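Local coordinates for protein mitochondrial edited mRNA stability factor 1 (Trypanosoma brucei, PDB 6NL1) that probably processes the 5' ends of mitochondrial mRNAs as a Nudix-type enzyme, and is named for stabilising edited transcripts, at residues S99-W104 with Y175-E180; P240-L245 with L258-G263; I301-P306 with T341-M346. One frame throughout, in Å; residues are numbered along the deposited sequence.

In the fold
The three contacts follow one another along the chain. Interaction 1 stands apart in an antiparallel four-stranded sheet, its centre about 32 Å from that of interaction 2; it is partly buried and relies on regular backbone pairing, with an acidic side chain from the following helix laid across two aromatic rings. Interaction 2 is the most buried, joining the loop 240-245 to the Nudix helix 250-262 through carboxylates that grip a backbone N-H and a lysine. Interaction 3, partly buried, packs the loop 301-306 on the approach to strand 343-346 mainly by van der Waals contact. Interactions 2 and 3 touch: Thr262 O probably accepts hydrogen bonds from both Glu304 N and Gly305 N.

Interaction 1 of 3, residues S99-W104 with Y175-E180; sequences SFVYKW and YLFGSE
Tyr102 OH donates to Glu180 OE1 across 2.7 Å, meeting the syn lone pair of the carboxylate. The bond ties an antiparallel strand pair, 100-104 against 175-178 in the four-stranded sheet, to the helix that starts directly after it. Glu180 lies in the first turn of that helix, and its chain bends at chi2 (-87°) so that the acid folds back over the sheet. There its CG rests on the face of Phe100, 3.5 Å from the ring centroid in a CH-pi contact, while the carboxylate stacks with the ring at an interplanar angle of 29°. A long, flexible acid suits this place: its CG methylene covers one aromatic ring and its OE1 reaches the hydroxyl of another. Beneath them, Tyr102 and Leu176 form a hydrogen-bonded pair, with Leu176 N to Tyr102 O at 2.8 Å and Tyr102 N to Leu176 O at 2.9 Å. Phe100 pairs likewise with Gly178, just before Ser179 caps the helix through its OG to Gly182 N. On the face carrying Val101, Phe177, Lys103 and Tyr175, the branched Val101 lies alongside Phe177, both pointing the same way. Tyr175 sends its hydroxyl to Glu136 on strand 132-137. With CG1 anti to its backbone N (chi1 -165°), Val101 brings that methyl to 3.6 Å from Phe177 CE1.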
loop_
_atom_site.group_PDB
_atom_site.type_symbol
_atom_site.label_atom_id
_atom_site.label_comp_id
_atom_site.label_asym_id
_atom_site.label_seq_id
_atom_site.Cartn_x
_atom_site.Cartn_y
_atom_site.Cartn_z
ATOM N N SER A 99 5.331 27.352 -12.309
ATOM C CA SER A 99 6.187 26.945 -11.192
ATOM C C SER A 99 7.551 26.445 -11.672
ATOM O O SER A 99 7.742 26.187 -12.859
ATOM C CB SER A 99 5.507 25.842 -10.382
ATOM O OG SER A 99 5.524 24.619 -11.100
ATOM N N PHE A 100 8.495 26.305 -10.746
ATOM C CA PHE A 100 9.815 25.763 -11.079
ATOM C C PHE A 100 9.760 24.255 -11.303
ATOM O O PHE A 100 8.980 23.553 -10.658
ATOM C CB PHE A 100 10.838 26.093 -9.984
ATOM C CG PHE A 100 11.076 27.560 -9.815
ATOM C CD1 PHE A 100 11.967 28.228 -10.637
ATOM C CD2 PHE A 100 10.381 28.279 -8.859
ATOM C CE1 PHE A 100 12.174 29.591 -10.494
ATOM C CE2 PHE A 100 10.580 29.637 -8.710
ATOM C CZ PHE A 100 11.480 30.296 -9.527
ATOM N N VAL A 101 10.595 23.767 -12.213
ATOM C CA VAL A 101 10.627 22.351 -12.533
ATOM C C VAL A 101 12.024 21.778 -12.377
ATOM O O VAL A 101 12.977 22.296 -12.938
ATOM C CB VAL A 101 10.175 22.087 -13.982
ATOM C CG1 VAL A 101 9.872 20.601 -14.162
ATOM C CG2 VAL A 101 8.959 22.942 -14.319
ATOM N N TYR A 102 12.137 20.699 -11.617
ATOM C CA TYR A 102 13.396 19.989 -11.498
ATOM C C TYR A 102 13.220 18.517 -11.837
ATOM O O TYR A 102 12.134 17.953 -11.707
ATOM C CB TYR A 102 13.960 20.109 -10.085
ATOM C CG TYR A 102 14.509 21.473 -9.735
ATOM C CD1 TYR A 102 13.658 22.545 -9.478
ATOM C CD2 TYR A 102 15.877 21.682 -9.631
ATOM C CE1 TYR A 102 14.155 23.785 -9.139
ATOM C CE2 TYR A 102 16.386 22.915 -9.291
ATOM C CZ TYR A 102 15.523 23.965 -9.048
ATOM O OH TYR A 102 16.033 25.194 -8.714
ATOM N N LYS A 103 14.316 17.895 -12.238
ATOM C CA LYS A 103 14.316 16.505 -12.653
ATOM C C LYS A 103 15.287 15.696 -11.802
ATOM O O LYS A 103 16.371 16.168 -11.446
ATOM C CB LYS A 103 14.736 16.432 -14.119
ATOM C CG LYS A 103 14.770 15.065 -14.702
ATOM C CD LYS A 103 15.229 15.126 -16.150
ATOM C CE LYS A 103 16.694 15.491 -16.239
ATOM N NZ LYS A 103 17.278 15.093 -17.546
ATOM N N TRP A 104 14.890 14.474 -11.478
ATOM C CA TRP A 104 15.759 13.546 -10.775
ATOM C C TRP A 104 15.793 12.258 -11.586
ATOM O O TRP A 104 14.768 11.586 -11.714
ATOM C CB TRP A 104 15.204 13.268 -9.383
ATOM C CG TRP A 104 15.978 12.248 -8.601
ATOM C CD1 TRP A 104 17.319 11.987 -8.685
ATOM C CD2 TRP A 104 15.456 11.350 -7.613
ATOM N NE1 TRP A 104 17.661 10.991 -7.808
ATOM C CE2 TRP A 104 16.538 10.580 -7.135
ATOM C CE3 TRP A 104 14.179 11.125 -7.085
ATOM C CZ2 TRP A 104 16.384 9.597 -6.149
ATOM C CZ3 TRP A 104 14.025 10.147 -6.106
ATOM C CH2 TRP A 104 15.124 9.397 -5.647
ATOM N N TYR A 175 9.966 14.066 -11.802
ATOM C CA TYR A 175 9.854 15.513 -11.951
ATOM C C TYR A 175 9.251 16.145 -10.704
ATOM O O TYR A 175 8.320 15.600 -10.112
ATOM C CB TYR A 175 8.992 15.878 -13.154
ATOM C CG TYR A 175 9.530 15.411 -14.480
ATOM C CD1 TYR A 175 10.245 16.271 -15.306
ATOM C CD2 TYR A 175 9.314 14.110 -14.912
ATOM C CE1 TYR A 175 10.726 15.842 -16.518
ATOM C CE2 TYR A 175 9.789 13.678 -16.116
ATOM C CZ TYR A 175 10.494 14.534 -16.914
ATOM O OH TYR A 175 10.964 14.078 -18.121
ATOM N N LEU A 176 9.782 17.302 -10.318
ATOM C CA LEU A 176 9.256 18.053 -9.189
ATOM C C LEU A 176 8.794 19.420 -9.677
ATOM O O LEU A 176 9.535 20.122 -10.370
ATOM C CB LEU A 176 10.317 18.233 -8.098
ATOM C CG LEU A 176 11.152 17.043 -7.585
ATOM C CD1 LEU A 176 12.044 17.512 -6.448
ATOM C CD2 LEU A 176 10.299 15.899 -7.119
ATOM N N PHE A 177 7.563 19.780 -9.317
ATOM C CA PHE A 177 6.988 21.085 -9.642
ATOM C C PHE A 177 6.630 21.813 -8.354
ATOM O O PHE A 177 5.850 21.310 -7.542
ATOM C CB PHE A 177 5.707 20.921 -10.465
ATOM C CG PHE A 177 5.875 20.090 -11.696
ATOM C CD1 PHE A 177 6.158 20.684 -12.910
ATOM C CD2 PHE A 177 5.753 18.706 -11.633
ATOM C CE1 PHE A 177 6.312 19.915 -14.053
ATOM C CE2 PHE A 177 5.904 17.931 -12.764
ATOM C CZ PHE A 177 6.185 18.535 -13.980
ATOM N N GLY A 178 7.192 22.996 -8.163
ATOM C CA GLY A 178 6.850 23.789 -7.001
ATOM C C GLY A 178 7.654 25.061 -6.942
ATOM O O GLY A 178 8.282 25.436 -7.931
ATOM N N SER A 179 7.631 25.722 -5.786
ATOM C CA SER A 179 8.465 26.902 -5.558
ATOM C C SER A 179 9.910 26.475 -5.287
ATOM O O SER A 179 10.167 25.310 -4.963
ATOM C CB SER A 179 7.935 27.692 -4.362
ATOM O OG SER A 179 8.101 26.948 -3.165
ATOM N N GLU A 180 10.849 27.412 -5.402
ATOM C CA GLU A 180 12.257 27.128 -5.114
ATOM C C GLU A 180 12.432 26.624 -3.684
ATOM O O GLU A 180 13.202 25.696 -3.422
ATOM C CB GLU A 180 13.117 28.381 -5.306
ATOM C CG GLU A 180 13.175 28.909 -6.737
ATOM C CD GLU A 180 14.267 28.254 -7.571
ATOM O OE1 GLU A 180 14.586 27.069 -7.327
ATOM O OE2 GLU A 180 14.812 28.931 -8.469
#

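Interaction 2 of 3, residues P240-L245 with L258-G263; sequences PGKWTL and LWEETG
The backbone at Gly241 runs past the helix with its CA 5.0 Å from that of Leu258, in a positive-phi conformation (phi 130°) that suits glycine, and turns its N-H toward Glu261. Gly241 N donates to Glu261 OE1 at 2.8 Å. The donor lies well above the carboxylate plane, 43° out of it. Lys238 makes a salt bridge with the same oxygen, while Tyr313 OH bonds to OE2, so both ends of this buried carboxylate are engaged and its rotation is restricted. An extended glutamate is long enough to span from the helix to the loop backbone. The sequence Leu-Trp-Glu-Glu-Thr-Gly is consistent with the closing part of the Nudix box, the loop-helix-loop signature of the family, and Gly263, the first residue to leave helical angles, has the positive phi that glycine tolerates easily. Gly241 also lies close to Arg202, a residue that contacts GDP in another structure of this protein. Lys242 crosses Glu260 at about a right angle, its chain fully stretched, and Lys242 NZ forms a salt bridge with Glu260 OE1 at 2.9 Å, approaching nearly along the C-O axis. Glu260 OE2 serves a second cation, Arg256. The apolar side of the contact is made by Pro240: its CB packs 3.5 Å from Leu258 CD1, the two side chains lying alongside each other. Pro240 CG also meets Thr262 CG2 at 3.9 Å, whereas the threonine hydroxyl is turned back to the helix, Thr262 OG1 donating to Leu258 O at 2.7 Å.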
loop_
_atom_site.group_PDB
_atom_site.type_symbol
_atom_site.label_atom_id
_atom_site.label_comp_id
_atom_site.label_asym_id
_atom_site.label_seq_id
_atom_site.Cartn_x
_atom_site.Cartn_y
_atom_site.Cartn_z
ATOM N N PRO A 240 -5.705 -5.944 8.270
ATOM C CA PRO A 240 -5.662 -4.509 8.585
ATOM C C PRO A 240 -4.264 -3.957 8.371
ATOM O O PRO A 240 -3.294 -4.701 8.486
ATOM C CB PRO A 240 -5.992 -4.461 10.082
ATOM C CG PRO A 240 -6.716 -5.758 10.370
ATOM C CD PRO A 240 -6.111 -6.766 9.428
ATOM N N GLY A 241 -4.156 -2.667 8.081
ATOM C CA GLY A 241 -2.855 -2.038 7.986
ATOM C C GLY A 241 -2.716 -1.252 6.707
ATOM O O GLY A 241 -3.291 -1.617 5.689
ATOM N N LYS A 242 -1.957 -0.166 6.764
ATOM C CA LYS A 242 -1.774 0.680 5.593
ATOM C C LYS A 242 -0.306 0.842 5.222
ATOM O O LYS A 242 0.284 -0.074 4.651
ATOM C CB LYS A 242 -2.430 2.036 5.804
ATOM C CG LYS A 242 -3.957 1.996 5.927
ATOM C CD LYS A 242 -4.481 3.436 6.054
ATOM C CE LYS A 242 -5.934 3.484 6.380
ATOM N NZ LYS A 242 -6.389 4.891 6.529
ATOM N N TRP A 243 0.278 1.998 5.545
ATOM C CA TRP A 243 1.680 2.271 5.221
ATOM C C TRP A 243 2.391 3.130 6.274
ATOM O O TRP A 243 1.752 3.804 7.086
ATOM C CB TRP A 243 1.799 2.927 3.840
ATOM C CG TRP A 243 1.229 4.324 3.783
ATOM C CD1 TRP A 243 1.882 5.493 4.091
ATOM C CD2 TRP A 243 -0.107 4.698 3.409
ATOM N NE1 TRP A 243 1.027 6.568 3.925
ATOM C CE2 TRP A 243 -0.195 6.106 3.509
ATOM C CE3 TRP A 243 -1.234 3.982 2.992
ATOM C CZ2 TRP A 243 -1.363 6.805 3.209
ATOM C CZ3 TRP A 243 -2.394 4.676 2.688
ATOM C CH2 TRP A 243 -2.453 6.074 2.808
ATOM N N THR A 244 3.719 3.096 6.253
ATOM C CA THR A 244 4.532 3.956 7.107
ATOM C C THR A 244 4.568 5.388 6.569
ATOM O O THR A 244 4.912 5.614 5.412
ATOM C CB THR A 244 5.992 3.468 7.168
ATOM O OG1 THR A 244 6.513 3.389 5.835
ATOM C CG2 THR A 244 6.092 2.080 7.818
ATOM N N LEU A 245 4.211 6.351 7.413
ATOM C CA LEU A 245 4.444 7.760 7.110
ATOM C C LEU A 245 5.949 8.018 7.135
ATOM O O LEU A 245 6.717 7.237 7.716
ATOM C CB LEU A 245 3.739 8.655 8.144
ATOM C CG LEU A 245 2.220 8.500 8.255
ATOM C CD1 LEU A 245 1.681 9.179 9.505
ATOM C CD2 LEU A 245 1.544 9.052 7.016
ATOM N N LEU A 258 -3.838 -0.103 12.040
ATOM C CA LEU A 258 -4.816 -1.072 12.533
ATOM C C LEU A 258 -6.002 -0.309 13.118
ATOM O O LEU A 258 -7.160 -0.606 12.816
ATOM C CB LEU A 258 -4.226 -1.971 13.622
ATOM C CG LEU A 258 -5.271 -2.746 14.439
ATOM C CD1 LEU A 258 -6.016 -3.767 13.563
ATOM C CD2 LEU A 258 -4.622 -3.449 15.616
ATOM N N TRP A 259 -5.709 0.680 13.963
ATOM C CA TRP A 259 -6.775 1.487 14.555
ATOM C C TRP A 259 -7.614 2.198 13.486
ATOM O O TRP A 259 -8.843 2.197 13.550
ATOM C CB TRP A 259 -6.232 2.506 15.564
ATOM C CG TRP A 259 -7.343 3.283 16.180
ATOM C CD1 TRP A 259 -8.101 2.912 17.255
ATOM C CD2 TRP A 259 -7.874 4.540 15.727
ATOM N NE1 TRP A 259 -9.056 3.871 17.510
ATOM C CE2 TRP A 259 -8.939 4.878 16.588
ATOM C CE3 TRP A 259 -7.543 5.415 14.684
ATOM C CZ2 TRP A 259 -9.678 6.060 16.444
ATOM C CZ3 TRP A 259 -8.276 6.591 14.542
ATOM C CH2 TRP A 259 -9.331 6.900 15.417
ATOM N N GLU A 260 -6.953 2.789 12.494
ATOM C CA GLU A 260 -7.662 3.494 11.420
ATOM C C GLU A 260 -8.638 2.598 10.663
ATOM O O GLU A 260 -9.689 3.057 10.215
ATOM C CB GLU A 260 -6.678 4.152 10.441
ATOM C CG GLU A 260 -5.845 5.257 11.089
ATOM C CD GLU A 260 -4.911 5.975 10.126
ATOM O OE1 GLU A 260 -4.970 5.732 8.894
ATOM O OE2 GLU A 260 -4.109 6.799 10.610
ATOM N N GLU A 261 -8.308 1.318 10.521
ATOM C CA GLU A 261 -9.160 0.434 9.728
ATOM C C GLU A 261 -10.183 -0.340 10.545
ATOM O O GLU A 261 -11.192 -0.784 9.997
ATOM C CB GLU A 261 -8.324 -0.503 8.839
ATOM C CG GLU A 261 -7.546 0.244 7.745
ATOM C CD GLU A 261 -6.999 -0.670 6.645
ATOM O OE1 GLU A 261 -6.524 -1.778 6.965
ATOM O OE2 GLU A 261 -7.046 -0.274 5.453
ATOM N N THR A 262 -9.950 -0.468 11.853
ATOM C CA THR A 262 -10.776 -1.353 12.669
ATOM C C THR A 262 -11.252 -0.739 13.967
ATOM O O THR A 262 -12.206 -1.228 14.575
ATOM C CB THR A 262 -10.014 -2.636 13.041
ATOM O OG1 THR A 262 -8.951 -2.301 13.939
ATOM C CG2 THR A 262 -9.439 -3.304 11.797
ATOM N N GLY A 263 -10.571 0.315 14.410
ATOM C CA GLY A 263 -10.880 0.937 15.686
ATOM C C GLY A 263 -10.306 0.156 16.859
ATOM O O GLY A 263 -10.608 0.449 18.015
#

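Interaction 3 of 3, residues I301-P306 with T341-M346; sequences IRVEGP and TGCAWM. With SO4 (sulfate ion), chain E.
Thr341 CG2 packs 3.2 Å from Val303 O, where the Nudix-domain loop 301-306 lies against the turn before strand 343-346. Van der Waals contacts carry most of this meeting. Val303 turns its CG1 to Cys343 SG at 3.9 Å, a small apolar pair between loop and strand. Farther along, Ile301 CG2 touches the edge of the Trp345 indole at CZ2, the two side chains crossing at about a right angle; the indole also makes a cation-pi contact with Arg207. One weak backbone contact brings Gly305 CA, which carries no side chain, to 3.4 Å from Thr341 O, with the C-H well bent from the line to the oxygen. Among the polar interactions, Thr341 OG1 accepts from Cys343 N, forming an ST turn. One water bridges the two segments, donating to Ile301 O and accepting a weak bond from Trp345 NE1. A sulfate, probably from the crystallisation liquor, sits among Val303, Cys343 and Trp345. Placed by chi1 of 66° between its backbone N and carbonyl carbon, Thr341 OG1 donates to sulfate O2 at 3.0 Å.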
loop_
_atom_site.group_PDB
_atom_site.type_symbol
_atom_site.label_atom_id
_atom_site.label_comp_id
_atom_site.label_asym_id
_atom_site.label_seq_id
_atom_site.Cartn_x
_atom_site.Cartn_y
_atom_site.Cartn_z
ATOM N N ILE A 301 -13.553 -9.740 21.333
ATOM C CA ILE A 301 -13.203 -8.332 21.218
ATOM C C ILE A 301 -14.218 -7.605 20.338
ATOM O O ILE A 301 -14.717 -8.162 19.357
ATOM C CB ILE A 301 -11.795 -8.139 20.628
ATOM C CG1 ILE A 301 -11.414 -6.654 20.633
ATOM C CG2 ILE A 301 -11.717 -8.717 19.208
ATOM C CD1 ILE A 301 -9.973 -6.396 20.313
ATOM N N ARG A 302 -14.532 -6.365 20.700
ATOM C CA ARG A 302 -15.473 -5.570 19.923
ATOM C C ARG A 302 -14.753 -4.844 18.798
ATOM O O ARG A 302 -13.820 -4.074 19.030
ATOM C CB ARG A 302 -16.211 -4.567 20.808
ATOM C CG ARG A 302 -17.409 -3.924 20.124
ATOM C CD ARG A 302 -18.047 -2.861 20.998
ATOM N NE ARG A 302 -17.142 -1.740 21.223
ATOM C CZ ARG A 302 -17.413 -0.712 22.021
ATOM N NH1 ARG A 302 -18.565 -0.665 22.676
ATOM N NH2 ARG A 302 -16.530 0.268 22.166
ATOM N N VAL A 303 -15.186 -5.105 17.573
ATOM C CA VAL A 303 -14.592 -4.483 16.402
ATOM C C VAL A 303 -15.527 -3.393 15.878
ATOM O O VAL A 303 -16.694 -3.650 15.600
ATOM C CB VAL A 303 -14.377 -5.518 15.298
ATOM C CG1 VAL A 303 -13.721 -4.869 14.087
ATOM C CG2 VAL A 303 -13.554 -6.694 15.826
ATOM N N GLU A 304 -15.020 -2.177 15.743
ATOM C CA GLU A 304 -15.856 -1.079 15.276
ATOM C C GLU A 304 -15.815 -0.898 13.763
ATOM O O GLU A 304 -16.807 -0.506 13.161
ATOM C CB GLU A 304 -15.487 0.218 15.990
ATOM C CG GLU A 304 -15.736 0.149 17.488
ATOM C CD GLU A 304 -15.732 1.508 18.137
ATOM O OE1 GLU A 304 -16.824 1.975 18.525
ATOM O OE2 GLU A 304 -14.642 2.107 18.260
ATOM N N GLY A 305 -14.677 -1.202 13.145
ATOM C CA GLY A 305 -14.519 -0.962 11.724
ATOM C C GLY A 305 -13.749 0.323 11.477
ATOM O O GLY A 305 -13.250 0.940 12.414
ATOM N N PRO A 306 -13.648 0.732 10.207
ATOM C CA PRO A 306 -12.835 1.877 9.785
ATOM C C PRO A 306 -13.218 3.176 10.490
ATOM O O PRO A 306 -14.393 3.505 10.599
ATOM C CB PRO A 306 -13.122 1.972 8.280
ATOM C CG PRO A 306 -13.464 0.585 7.888
ATOM C CD PRO A 306 -14.226 0.017 9.056
ATOM N N THR A 341 -19.550 -3.306 10.300
ATOM C CA THR A 341 -18.136 -3.038 10.569
ATOM C C THR A 341 -17.251 -3.199 9.341
ATOM O O THR A 341 -16.144 -2.673 9.306
ATOM C CB THR A 341 -17.577 -3.938 11.687
ATOM O OG1 THR A 341 -17.569 -5.304 11.248
ATOM C CG2 THR A 341 -18.422 -3.811 12.947
ATOM N N GLY A 342 -17.738 -3.928 8.338
ATOM C CA GLY A 342 -16.926 -4.236 7.174
ATOM C C GLY A 342 -15.793 -5.200 7.504
ATOM O O GLY A 342 -14.811 -5.291 6.770
ATOM N N CYS A 343 -15.927 -5.931 8.608
ATOM C CA CYS A 343 -14.888 -6.884 9.007
ATOM C C CYS A 343 -15.419 -8.308 9.131
ATOM O O CYS A 343 -16.599 -8.512 9.422
ATOM C CB CYS A 343 -14.250 -6.455 10.329
ATOM S SG CYS A 343 -13.356 -4.888 10.247
ATOM N N ALA A 344 -14.533 -9.279 8.899
ATOM C CA ALA A 344 -14.831 -10.701 9.071
ATOM C C ALA A 344 -13.670 -11.429 9.745
ATOM O O ALA A 344 -12.504 -11.097 9.512
ATOM C CB ALA A 344 -15.124 -11.355 7.713
ATOM N N TRP A 345 -13.991 -12.431 10.564
ATOM C CA TRP A 345 -12.990 -13.380 11.056
ATOM C C TRP A 345 -12.904 -14.541 10.083
ATOM O O TRP A 345 -13.892 -15.239 9.854
ATOM C CB TRP A 345 -13.355 -13.918 12.441
ATOM C CG TRP A 345 -13.258 -12.902 13.533
ATOM C CD1 TRP A 345 -14.297 -12.277 14.176
ATOM C CD2 TRP A 345 -12.057 -12.379 14.109
ATOM N NE1 TRP A 345 -13.811 -11.405 15.120
ATOM C CE2 TRP A 345 -12.440 -11.448 15.099
ATOM C CE3 TRP A 345 -10.694 -12.608 13.886
ATOM C CZ2 TRP A 345 -11.511 -10.750 15.865
ATOM C CZ3 TRP A 345 -9.771 -11.914 14.647
ATOM C CH2 TRP A 345 -10.184 -10.995 15.627
ATOM N N MET A 346 -11.725 -14.757 9.512
ATOM C CA MET A 346 -11.572 -15.780 8.482
ATOM C C MET A 346 -10.330 -16.632 8.660
ATOM O O MET A 346 -9.278 -16.128 9.047
ATOM C CB MET A 346 -11.541 -15.122 7.101
ATOM C CG MET A 346 -12.855 -14.414 6.726
ATOM S SD MET A 346 -12.990 -13.970 4.975
ATOM C CE MET A 346 -14.742 -13.619 4.854
HETATM S S SO4 E . -16.459 -8.964 13.242
HETATM O O1 SO4 E . -16.814 -9.388 14.597
HETATM O O2 SO4 E . -16.876 -7.578 13.012
HETATM O O3 SO4 E . -15.012 -9.057 13.083
HETATM O O4 SO4 E . -17.118 -9.851 12.286
HETATM O O HOH W 1 -14.939 -10.481 18.110
#